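Local coordinates for cytoplasmic protein (Cryptococcus neoformans var. grubii serotype A, PDB 7LPO) that probably hydrolyses steryl beta-glucosides, releasing glucose from the sterol, as a sterylglucosidase of glycoside hydrolase family 5, at residues Y101-E106 and M140-D145; W266-E271 and L407-Y412; L432-K437 and I509-N514. All coordinates share one frame; numbering follows the deposited sequence.

Interaction 1: Y101-E106 and M140-D145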
loop_
_atom_site.group_PDB
_atom_site.type_symbol
_atom_site.label_atom_id
_atom_site.label_comp_id
_atom_site.label_asym_id
_atom_site.label_seq_id
_atom_site.Cartn_x
_atom_site.Cartn_y
_atom_site.Cartn_z
ATOM N N TYR A 101 -7.416 3.082 -5.347
ATOM C CA TYR A 101 -7.037 3.404 -6.716
ATOM C C TYR A 101 -5.627 3.976 -6.748
ATOM O O TYR A 101 -5.366 5.028 -6.165
ATOM C CB TYR A 101 -8.025 4.385 -7.347
ATOM C CG TYR A 101 -7.720 4.576 -8.808
ATOM C CD1 TYR A 101 -6.759 5.492 -9.220
ATOM C CD2 TYR A 101 -8.348 3.798 -9.777
ATOM C CE1 TYR A 101 -6.449 5.647 -10.565
ATOM C CE2 TYR A 101 -8.046 3.953 -11.126
ATOM C CZ TYR A 101 -7.098 4.880 -11.508
ATOM O OH TYR A 101 -6.782 5.029 -12.844
ATOM N N VAL A 102 -4.743 3.307 -7.476
ATOM C CA VAL A 102 -3.319 3.623 -7.487
ATOM C C VAL A 102 -3.005 4.566 -8.643
ATOM O O VAL A 102 -3.333 4.277 -9.799
ATOM C CB VAL A 102 -2.485 2.334 -7.597
ATOM C CG1 VAL A 102 -1.011 2.657 -7.710
ATOM C CG2 VAL A 102 -2.748 1.412 -6.415
ATOM N N PHE A 103 -2.365 5.694 -8.330
ATOM C CA PHE A 103 -1.799 6.588 -9.331
ATOM C C PHE A 103 -0.469 7.108 -8.802
ATOM O O PHE A 103 -0.221 7.123 -7.595
ATOM C CB PHE A 103 -2.742 7.754 -9.679
ATOM C CG PHE A 103 -2.923 8.740 -8.571
ATOM C CD1 PHE A 103 -3.866 8.518 -7.580
ATOM C CD2 PHE A 103 -2.152 9.880 -8.509
ATOM C CE1 PHE A 103 -4.040 9.412 -6.548
ATOM C CE2 PHE A 103 -2.321 10.788 -7.480
ATOM C CZ PHE A 103 -3.267 10.553 -6.498
ATOM N N THR A 104 0.403 7.525 -9.711
ATOM C CA THR A 104 1.709 8.019 -9.307
ATOM C C THR A 104 1.870 9.481 -9.688
ATOM O O THR A 104 1.284 9.966 -10.659
ATOM C CB THR A 104 2.850 7.202 -9.923
ATOM O OG1 THR A 104 2.830 7.347 -11.350
ATOM C CG2 THR A 104 2.698 5.724 -9.517
ATOM N N TRP A 105 2.662 10.179 -8.879
ATOM C CA TRP A 105 3.099 11.527 -9.214
ATOM C C TRP A 105 3.712 11.580 -10.608
ATOM O O TRP A 105 3.474 12.530 -11.367
ATOM C CB TRP A 105 4.089 11.976 -8.144
ATOM C CG TRP A 105 4.585 13.371 -8.226
ATOM C CD1 TRP A 105 4.143 14.366 -9.037
ATOM C CD2 TRP A 105 5.637 13.924 -7.437
ATOM N NE1 TRP A 105 4.855 15.506 -8.799
ATOM C CE2 TRP A 105 5.788 15.256 -7.827
ATOM C CE3 TRP A 105 6.466 13.415 -6.429
ATOM C CZ2 TRP A 105 6.740 16.094 -7.255
ATOM C CZ3 TRP A 105 7.415 14.243 -5.871
ATOM C CH2 TRP A 105 7.541 15.570 -6.283
ATOM N N GLU A 106 4.488 10.554 -10.972
ATOM C CA GLU A 106 5.124 10.552 -12.285
ATOM C C GLU A 106 4.085 10.635 -13.390
ATOM O O GLU A 106 4.283 11.346 -14.384
ATOM C CB GLU A 106 5.980 9.300 -12.475
ATOM C CG GLU A 106 6.521 9.151 -13.895
ATOM C CD GLU A 106 7.340 7.883 -14.120
ATOM O OE1 GLU A 106 7.987 7.799 -15.176
ATOM O OE2 GLU A 106 7.351 6.973 -13.256
ATOM N N MET A 140 -8.482 7.214 -3.102
ATOM C CA MET A 140 -7.366 7.479 -3.995
ATOM C C MET A 140 -6.040 7.316 -3.265
ATOM O O MET A 140 -5.867 7.818 -2.152
ATOM C CB MET A 140 -7.472 8.896 -4.557
ATOM C CG MET A 140 -8.817 9.264 -5.159
ATOM S SD MET A 140 -9.306 8.173 -6.516
ATOM C CE MET A 140 -8.273 8.565 -7.827
ATOM N N ASP A 141 -5.097 6.643 -3.908
ATOM C CA ASP A 141 -3.790 6.358 -3.322
ATOM C C ASP A 141 -2.711 7.028 -4.153
ATOM O O ASP A 141 -2.370 6.530 -5.241
ATOM C CB ASP A 141 -3.563 4.850 -3.252
ATOM C CG ASP A 141 -2.086 4.467 -3.204
ATOM O OD1 ASP A 141 -1.256 5.249 -2.673
ATOM O OD2 ASP A 141 -1.761 3.368 -3.705
ATOM N N PRO A 142 -2.162 8.168 -3.706
ATOM C CA PRO A 142 -0.937 8.693 -4.327
ATOM C C PRO A 142 0.241 7.794 -3.991
ATOM O O PRO A 142 0.746 7.801 -2.861
ATOM C CB PRO A 142 -0.782 10.085 -3.702
ATOM C CG PRO A 142 -1.844 10.214 -2.694
ATOM C CD PRO A 142 -2.489 8.891 -2.475
ATOM N N HIS A 143 0.671 6.992 -4.952
ATOM C CA HIS A 143 1.482 5.826 -4.661
ATOM C C HIS A 143 2.936 6.054 -5.039
ATOM O O HIS A 143 3.239 6.677 -6.063
ATOM C CB HIS A 143 0.949 4.595 -5.398
ATOM C CG HIS A 143 1.538 3.311 -4.906
ATOM N ND1 HIS A 143 0.898 2.500 -3.994
ATOM C CD2 HIS A 143 2.725 2.715 -5.174
ATOM C CE1 HIS A 143 1.658 1.453 -3.731
ATOM N NE2 HIS A 143 2.776 1.563 -4.428
ATOM N N GLN A 144 3.823 5.517 -4.207
ATOM C CA GLN A 144 5.254 5.515 -4.454
ATOM C C GLN A 144 5.867 4.330 -3.717
ATOM O O GLN A 144 5.317 3.822 -2.734
ATOM C CB GLN A 144 5.906 6.841 -4.014
ATOM C CG GLN A 144 6.009 7.033 -2.507
ATOM C CD GLN A 144 7.187 6.299 -1.884
ATOM O OE1 GLN A 144 8.240 6.163 -2.492
ATOM N NE2 GLN A 144 7.011 5.835 -0.661
ATOM N N ASP A 145 7.020 3.899 -4.214
ATOM C CA ASP A 145 7.858 2.914 -3.552
ATOM C C ASP A 145 9.292 3.374 -3.741
ATOM O O ASP A 145 9.708 3.634 -4.872
ATOM C CB ASP A 145 7.665 1.508 -4.131
ATOM C CG ASP A 145 6.256 1.005 -3.973
ATOM O OD1 ASP A 145 5.899 0.596 -2.842
ATOM O OD2 ASP A 145 5.508 1.015 -4.979
HETATM O O HOH W 1 3.397 9.346 -6.428
#
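Phe103 lays its ring across Pro142, and this is the main bump of the contact. One ring face rests on Pro142 CA, 4.0 Å from the ring centroid and 22° off the normal, a CH-pi contact. Phe103 CZ also meets Pro142 CB at 3.8 Å. Phe103 CG stands between its own backbone N and carbonyl carbon (chi1 69°), which swings the ring over the neighbouring strand. The ring edge meets Met140 CB, so the ring sits in the notch between Met140 and Pro142. The Met140 chain lies beside Tyr101 and points the same way. It folds back so that Met140 CE lies against Tyr101 CD1 at 3.7 Å. The sulfur stands obliquely to that ring, in a Met-aromatic contact. Helix 118-133 packs on Tyr101, and Leu247 of helix 232-254 touches Phe103. Strands 98-104 and 137-143 are parallel neighbours in the beta/alpha (TIM) barrel of this family. Tyr101, Phe103, Met140 and Pro142 face the surrounding helices. Backbone bonds join the strands: Asp141 N to Tyr101 O, Phe103 N to Asp141 O at 3.2 Å, and His143 N to Phe103 O at 2.8 Å. On the other face, Val102 is the small bump. Val102 CG1 presses on His143 CB at 3.6 Å, and its CG2 lies against Asp141 OD2. Two carboxylates grip the His143 ring. His143 ND1 donates to the syn lone pair of Asp141 OD2 at 2.8 Å. His143 NE2 donates to Asp145 OD2, which is met 31° out of the carboxylate plane. Both oxygens lie near the ring plane, which should restrict rotation of the imidazole. Lys48 forms a salt bridge with Asp145, and a bound Tris molecule lies about 5 Å from the His143 side chain.

Interaction 2: W266-E271 and L407-Y412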
loop_
_atom_site.group_PDB
_atom_site.type_symbol
_atom_site.label_atom_id
_atom_site.label_comp_id
_atom_site.label_asym_id
_atom_site.label_seq_id
_atom_site.Cartn_x
_atom_site.Cartn_y
_atom_site.Cartn_z
ATOM N N TRP A 266 -9.320 10.265 0.314
ATOM C CA TRP A 266 -7.968 10.244 -0.215
ATOM C C TRP A 266 -7.019 9.696 0.839
ATOM O O TRP A 266 -7.070 10.113 2.002
ATOM C CB TRP A 266 -7.526 11.650 -0.658
ATOM C CG TRP A 266 -8.359 12.191 -1.777
ATOM C CD1 TRP A 266 -9.643 12.631 -1.693
ATOM C CD2 TRP A 266 -7.971 12.340 -3.144
ATOM N NE1 TRP A 266 -10.082 13.044 -2.920
ATOM C CE2 TRP A 266 -9.075 12.877 -3.832
ATOM C CE3 TRP A 266 -6.797 12.079 -3.850
ATOM C CZ2 TRP A 266 -9.048 13.142 -5.191
ATOM C CZ3 TRP A 266 -6.767 12.337 -5.199
ATOM C CH2 TRP A 266 -7.883 12.873 -5.859
ATOM N N ASP A 267 -6.181 8.745 0.430
ATOM C CA ASP A 267 -5.054 8.290 1.226
ATOM C C ASP A 267 -3.948 9.340 1.190
ATOM O O ASP A 267 -3.864 10.158 0.268
ATOM C CB ASP A 267 -4.523 6.958 0.691
ATOM C CG ASP A 267 -4.063 6.002 1.800
ATOM O OD1 ASP A 267 -3.828 6.442 2.948
ATOM O OD2 ASP A 267 -3.933 4.793 1.509
ATOM N N SER A 268 -3.099 9.323 2.214
ATOM C CA SER A 268 -1.912 10.166 2.195
ATOM C C SER A 268 -0.792 9.450 1.436
ATOM O O SER A 268 -0.936 8.308 0.995
ATOM C CB SER A 268 -1.503 10.553 3.614
ATOM O OG SER A 268 -1.266 9.430 4.421
ATOM N N ILE A 269 0.331 10.144 1.251
ATOM C CA ILE A 269 1.412 9.607 0.441
ATOM C C ILE A 269 1.772 8.214 0.915
ATOM O O ILE A 269 1.978 7.977 2.109
ATOM C CB ILE A 269 2.626 10.547 0.492
ATOM C CG1 ILE A 269 3.745 9.999 -0.391
ATOM C CG2 ILE A 269 3.114 10.740 1.903
ATOM C CD1 ILE A 269 4.819 11.036 -0.696
ATOM N N ASN A 270 1.879 7.293 -0.032
ATOM C CA ASN A 270 2.048 5.883 0.296
ATOM C C ASN A 270 3.422 5.610 0.904
ATOM O O ASN A 270 4.440 6.093 0.400
ATOM C CB ASN A 270 1.862 5.038 -0.961
ATOM C CG ASN A 270 1.932 3.548 -0.673
ATOM O OD1 ASN A 270 1.023 2.986 -0.071
ATOM N ND2 ASN A 270 3.014 2.906 -1.099
ATOM N N GLU A 271 3.433 4.834 2.002
ATOM C CA GLU A 271 4.628 4.302 2.665
ATOM C C GLU A 271 5.827 5.234 2.579
ATOM O O GLU A 271 6.877 4.867 2.037
ATOM C CB GLU A 271 4.968 2.933 2.068
ATOM C CG GLU A 271 3.842 1.923 2.296
ATOM C CD GLU A 271 4.218 0.489 1.978
ATOM O OE1 GLU A 271 5.343 0.256 1.472
ATOM O OE2 GLU A 271 3.370 -0.402 2.236
ATOM N N LEU A 407 3.535 17.368 9.759
ATOM C CA LEU A 407 3.499 18.691 9.152
ATOM C C LEU A 407 3.196 18.599 7.661
ATOM O O LEU A 407 2.393 19.374 7.136
ATOM C CB LEU A 407 4.829 19.403 9.391
ATOM C CG LEU A 407 4.954 20.853 8.931
ATOM C CD1 LEU A 407 3.821 21.718 9.432
ATOM C CD2 LEU A 407 6.306 21.394 9.406
ATOM N N HIS A 408 3.820 17.649 6.962
ATOM C CA HIS A 408 3.461 17.422 5.565
ATOM C C HIS A 408 1.988 17.050 5.440
ATOM O O HIS A 408 1.305 17.474 4.499
ATOM C CB HIS A 408 4.335 16.319 4.954
ATOM C CG HIS A 408 3.744 15.706 3.722
ATOM N ND1 HIS A 408 3.722 16.352 2.505
ATOM C CD2 HIS A 408 3.104 14.528 3.532
ATOM C CE1 HIS A 408 3.107 15.591 1.616
ATOM N NE2 HIS A 408 2.733 14.474 2.211
ATOM N N TRP A 409 1.481 16.261 6.390
ATOM C CA TRP A 409 0.107 15.783 6.289
ATOM C C TRP A 409 -0.901 16.911 6.452
ATOM O O TRP A 409 -1.966 16.881 5.823
ATOM C CB TRP A 409 -0.166 14.697 7.324
ATOM C CG TRP A 409 -1.597 14.233 7.257
ATOM C CD1 TRP A 409 -2.103 13.252 6.452
ATOM C CD2 TRP A 409 -2.704 14.763 7.986
ATOM N NE1 TRP A 409 -3.452 13.129 6.649
ATOM C CE2 TRP A 409 -3.848 14.050 7.582
ATOM C CE3 TRP A 409 -2.841 15.774 8.942
ATOM C CZ2 TRP A 409 -5.109 14.312 8.102
ATOM C CZ3 TRP A 409 -4.099 16.036 9.452
ATOM C CH2 TRP A 409 -5.213 15.307 9.036
ATOM N N LEU A 410 -0.593 17.912 7.281
ATOM C CA LEU A 410 -1.487 19.058 7.402
ATOM C C LEU A 410 -1.633 19.769 6.066
ATOM O O LEU A 410 -2.755 20.039 5.618
ATOM C CB LEU A 410 -0.982 20.027 8.466
ATOM C CG LEU A 410 -0.835 19.451 9.877
ATOM C CD1 LEU A 410 -0.076 20.478 10.749
ATOM C CD2 LEU A 410 -2.158 19.094 10.520
ATOM N N ALA A 411 -0.500 20.065 5.410
ATOM C CA ALA A 411 -0.516 20.717 4.102
ATOM C C ALA A 411 -1.242 19.871 3.066
ATOM O O ALA A 411 -2.067 20.380 2.295
ATOM C CB ALA A 411 0.915 21.003 3.635
ATOM N N TYR A 412 -0.930 18.575 3.013
ATOM C CA TYR A 412 -1.582 17.694 2.048
ATOM C C TYR A 412 -3.086 17.649 2.285
ATOM O O TYR A 412 -3.880 17.862 1.362
ATOM C CB TYR A 412 -0.978 16.286 2.131
ATOM C CG TYR A 412 -1.690 15.259 1.279
ATOM C CD1 TYR A 412 -1.426 15.156 -0.073
ATOM C CD2 TYR A 412 -2.639 14.392 1.828
ATOM C CE1 TYR A 412 -2.068 14.228 -0.865
ATOM C CE2 TYR A 412 -3.296 13.456 1.031
ATOM C CZ TYR A 412 -3.000 13.386 -0.317
ATOM O OH TYR A 412 -3.621 12.464 -1.133
HETATM O O HOH W 2 0.539 12.901 1.750
#
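Tyr412 reaches from its helix over the backbone of Asp267 and Ser268. Tyr412 CE2 lies 3.8 Å from Ser268 CA, and Tyr412 OH gives a weak hydrogen bond to Asp267 O at 2.7 Å. The carbonyl oxygen is oblique to the ring. Tyr412 CG is anti to the backbone N (chi1 174°), and this extends the phenol out from the helix, so that its OH meets Asp267 O. Its side chain crosses that of Trp266 at about a right angle, with Tyr412 OH 4.0 Å from Trp266 CB. Trp266 NE1 is hydrogen-bonded to His420 ND1.

His408, one helical turn earlier, makes the second contact. His408 NE2 lies 3.8 Å from Ile269 CG2, and the two side chains cross nearly perpendicularly. His408 NE2 also shares a water with Ile269 N, the water oxygen lying 2.7 Å from NE2. That water lies over one face of the Tyr412 ring, toward its rim. Gln237 holds ND1 on the other side of the imidazole, so both ring nitrogens have partners.

Trp409 adds a lighter touch. The edge of its indole, at Trp409 CD1, meets Ser268 CB at 4.0 Å, in the plane of the ring. Asp267 turns its CB away from the helix, and its carboxylate pairs with Arg100.

The contact lays helix 400-419 against the C-terminal end of barrel strand 263-267 and the loop that follows. Strand 137-143 touches Tyr412 through Pro142. Helix 232-254 packs on Ile269 and Tyr412, and helix 440-443 packs on Trp409.

Interaction 3: L432-K437 and I509-N514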
loop_
_atom_site.group_PDB
_atom_site.type_symbol
_atom_site.label_atom_id
_atom_site.label_comp_id
_atom_site.label_asym_id
_atom_site.label_seq_id
_atom_site.Cartn_x
_atom_site.Cartn_y
_atom_site.Cartn_z
ATOM N N LEU A 432 5.137 0.717 10.028
ATOM C CA LEU A 432 5.535 0.173 11.321
ATOM C C LEU A 432 5.589 1.215 12.427
ATOM O O LEU A 432 6.170 0.954 13.486
ATOM C CB LEU A 432 6.891 -0.536 11.214
ATOM C CG LEU A 432 6.894 -1.818 10.372
ATOM C CD1 LEU A 432 8.313 -2.362 10.236
ATOM C CD2 LEU A 432 5.962 -2.875 10.966
ATOM N N ARG A 433 5.004 2.388 12.218
ATOM C CA ARG A 433 4.935 3.422 13.239
ATOM C C ARG A 433 3.477 3.661 13.617
ATOM O O ARG A 433 2.563 3.460 12.811
ATOM C CB ARG A 433 5.571 4.741 12.750
ATOM C CG ARG A 433 6.967 4.614 12.116
ATOM C CD ARG A 433 8.044 4.314 13.155
ATOM N NE ARG A 433 9.352 4.830 12.752
ATOM C CZ ARG A 433 10.513 4.206 12.963
ATOM N NH1 ARG A 433 10.549 3.023 13.584
ATOM N NH2 ARG A 433 11.646 4.767 12.554
ATOM N N GLN A 434 3.263 4.091 14.844
ATOM C CA GLN A 434 1.936 4.554 15.211
ATOM C C GLN A 434 1.693 5.931 14.605
ATOM O O GLN A 434 2.632 6.716 14.441
ATOM C CB GLN A 434 1.791 4.643 16.722
ATOM C CG GLN A 434 1.786 3.316 17.451
ATOM C CD GLN A 434 1.546 3.505 18.945
ATOM O OE1 GLN A 434 2.154 4.371 19.581
ATOM N NE2 GLN A 434 0.647 2.709 19.504
ATOM N N PRO A 435 0.450 6.259 14.273
ATOM C CA PRO A 435 0.161 7.611 13.796
ATOM C C PRO A 435 0.408 8.617 14.903
ATOM O O PRO A 435 0.413 8.251 16.091
ATOM C CB PRO A 435 -1.325 7.549 13.406
ATOM C CG PRO A 435 -1.887 6.481 14.264
ATOM C CD PRO A 435 -0.777 5.453 14.426
ATOM N N PRO A 436 0.637 9.882 14.563
ATOM C CA PRO A 436 0.691 10.924 15.587
ATOM C C PRO A 436 -0.721 11.316 15.995
ATOM O O PRO A 436 -1.707 10.948 15.357
ATOM C CB PRO A 436 1.401 12.078 14.879
ATOM C CG PRO A 436 0.919 11.947 13.444
ATOM C CD PRO A 436 0.612 10.465 13.206
ATOM N N LYS A 437 -0.810 12.071 17.081
ATOM C CA LYS A 437 -2.060 12.749 17.384
ATOM C C LYS A 437 -2.237 13.884 16.384
ATOM O O LYS A 437 -1.349 14.725 16.224
ATOM C CB LYS A 437 -2.062 13.262 18.819
ATOM C CG LYS A 437 -2.275 12.131 19.827
ATOM C CD LYS A 437 -0.951 11.453 20.171
ATOM C CE LYS A 437 -0.160 12.388 21.035
ATOM N NZ LYS A 437 1.319 12.213 21.085
ATOM N N ILE A 509 -7.991 3.977 18.051
ATOM C CA ILE A 509 -8.785 4.538 19.139
ATOM C C ILE A 509 -7.890 5.146 20.213
ATOM O O ILE A 509 -8.268 6.128 20.860
ATOM C CB ILE A 509 -9.720 3.458 19.712
ATOM C CG1 ILE A 509 -10.783 4.108 20.595
ATOM C CG2 ILE A 509 -8.925 2.416 20.488
ATOM C CD1 ILE A 509 -11.915 3.196 20.954
ATOM N N ASP A 510 -6.689 4.598 20.407
ATOM C CA ASP A 510 -5.765 5.173 21.380
ATOM C C ASP A 510 -5.332 6.581 20.988
ATOM O O ASP A 510 -5.125 7.437 21.856
ATOM C CB ASP A 510 -4.519 4.298 21.509
ATOM C CG ASP A 510 -4.762 3.043 22.299
ATOM O OD1 ASP A 510 -5.850 2.918 22.903
ATOM O OD2 ASP A 510 -3.855 2.181 22.302
ATOM N N ILE A 511 -5.147 6.831 19.688
ATOM C CA ILE A 511 -4.397 7.985 19.206
ATOM C C ILE A 511 -5.276 8.944 18.413
ATOM O O ILE A 511 -5.310 10.146 18.691
ATOM C CB ILE A 511 -3.181 7.549 18.367
ATOM C CG1 ILE A 511 -2.216 6.738 19.233
ATOM C CG2 ILE A 511 -2.494 8.770 17.769
ATOM C CD1 ILE A 511 -1.130 6.046 18.436
ATOM N N LEU A 512 -5.960 8.441 17.390
ATOM C CA LEU A 512 -6.722 9.325 16.516
ATOM C C LEU A 512 -8.113 9.618 17.063
ATOM O O LEU A 512 -8.603 10.742 16.929
ATOM C CB LEU A 512 -6.826 8.718 15.118
ATOM C CG LEU A 512 -5.518 8.705 14.322
ATOM C CD1 LEU A 512 -5.675 7.979 12.979
ATOM C CD2 LEU A 512 -5.017 10.132 14.092
ATOM N N GLY A 513 -8.753 8.641 17.697
ATOM C CA GLY A 513 -10.076 8.816 18.245
ATOM C C GLY A 513 -10.995 7.699 17.799
ATOM O O GLY A 513 -10.550 6.618 17.396
ATOM N N ASN A 514 -12.300 7.963 17.880
ATOM C CA ASN A 514 -13.303 6.967 17.513
ATOM C C ASN A 514 -13.570 7.082 16.017
ATOM O O ASN A 514 -14.496 7.748 15.550
ATOM C CB ASN A 514 -14.556 7.141 18.352
ATOM C CG ASN A 514 -14.431 6.463 19.699
ATOM O OD1 ASN A 514 -14.808 5.299 19.863
ATOM N ND2 ASN A 514 -13.880 7.182 20.670
#
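Ile511 and Gln434 meet in van der Waals contact. Ile511 CD1 lies 3.7 Å from Gln434 CB, and the two side chains cross at about a right angle. The methyl abuts the flank of the glutamine chain, meeting it from CB to the amide group. Torsion chi1 (-62°) sets Ile511 CG2 anti to the backbone N, beside Pro436, and the extended chi2 (169°) carries CD1 out to Gln434. Lys437 makes a like contact: Lys437 CD is 3.9 Å from Ile511 CG2, and the rest of its chain bends away.

Two apolar pairs involve Pro435. Pro435 CD lies 4.1 Å from Ile511 CD1, and Pro435 CG lies 4.3 Å from Leu512 CG.

A third group sets methyls against backbone oxygens. Ile511 CG2 packs close to two carbonyls, Pro436 O at 3.3 Å and Pro435 O at 3.4 Å. Leu512 CD2 approaches Pro436 O at 3.6 Å. These too are van der Waals contacts.

Polar bonding involves a residue beyond the two segments. Gln434 NE2 hydrogen-bonds to Asp507 OD1, one turn before Ile511 on the same helix.

Further packing places the loop. Pro436 turns its CB away from this helix, and its ring packs on helix 400-419 at Val401, Asp402 and Trp405. The loop 432-437 therefore lies between helix 400-419 and the last turn of helix 490-512.

No hydrogen bond joins the two segments. The contact probably depends on van der Waals fit, mostly round Ile511, at a partly exposed edge, with the Gln434-Asp507 bond just beyond it.

Overall arrangement
From the N terminus, interaction 1 comes first. It closes a 33-residue excursion, largely helical, between two neighbouring parallel strands. Interaction 2 spans 135 residues and brings the end of strand 263-267 and the loop after it against helix 400-419. Interaction 3 closes a 71-residue excursion between the loop after strand 424-427 and the end of helix 490-512. The three follow in series; none nests or crosses. Interactions 1 and 2 touch, since strands 137-143 and 263-267 are neighbours, and their centres lie 12 Å apart. Interaction 3 lies about 7 Å from interaction 2 at the nearest atoms. Together they run from barrel strands to the outer helices.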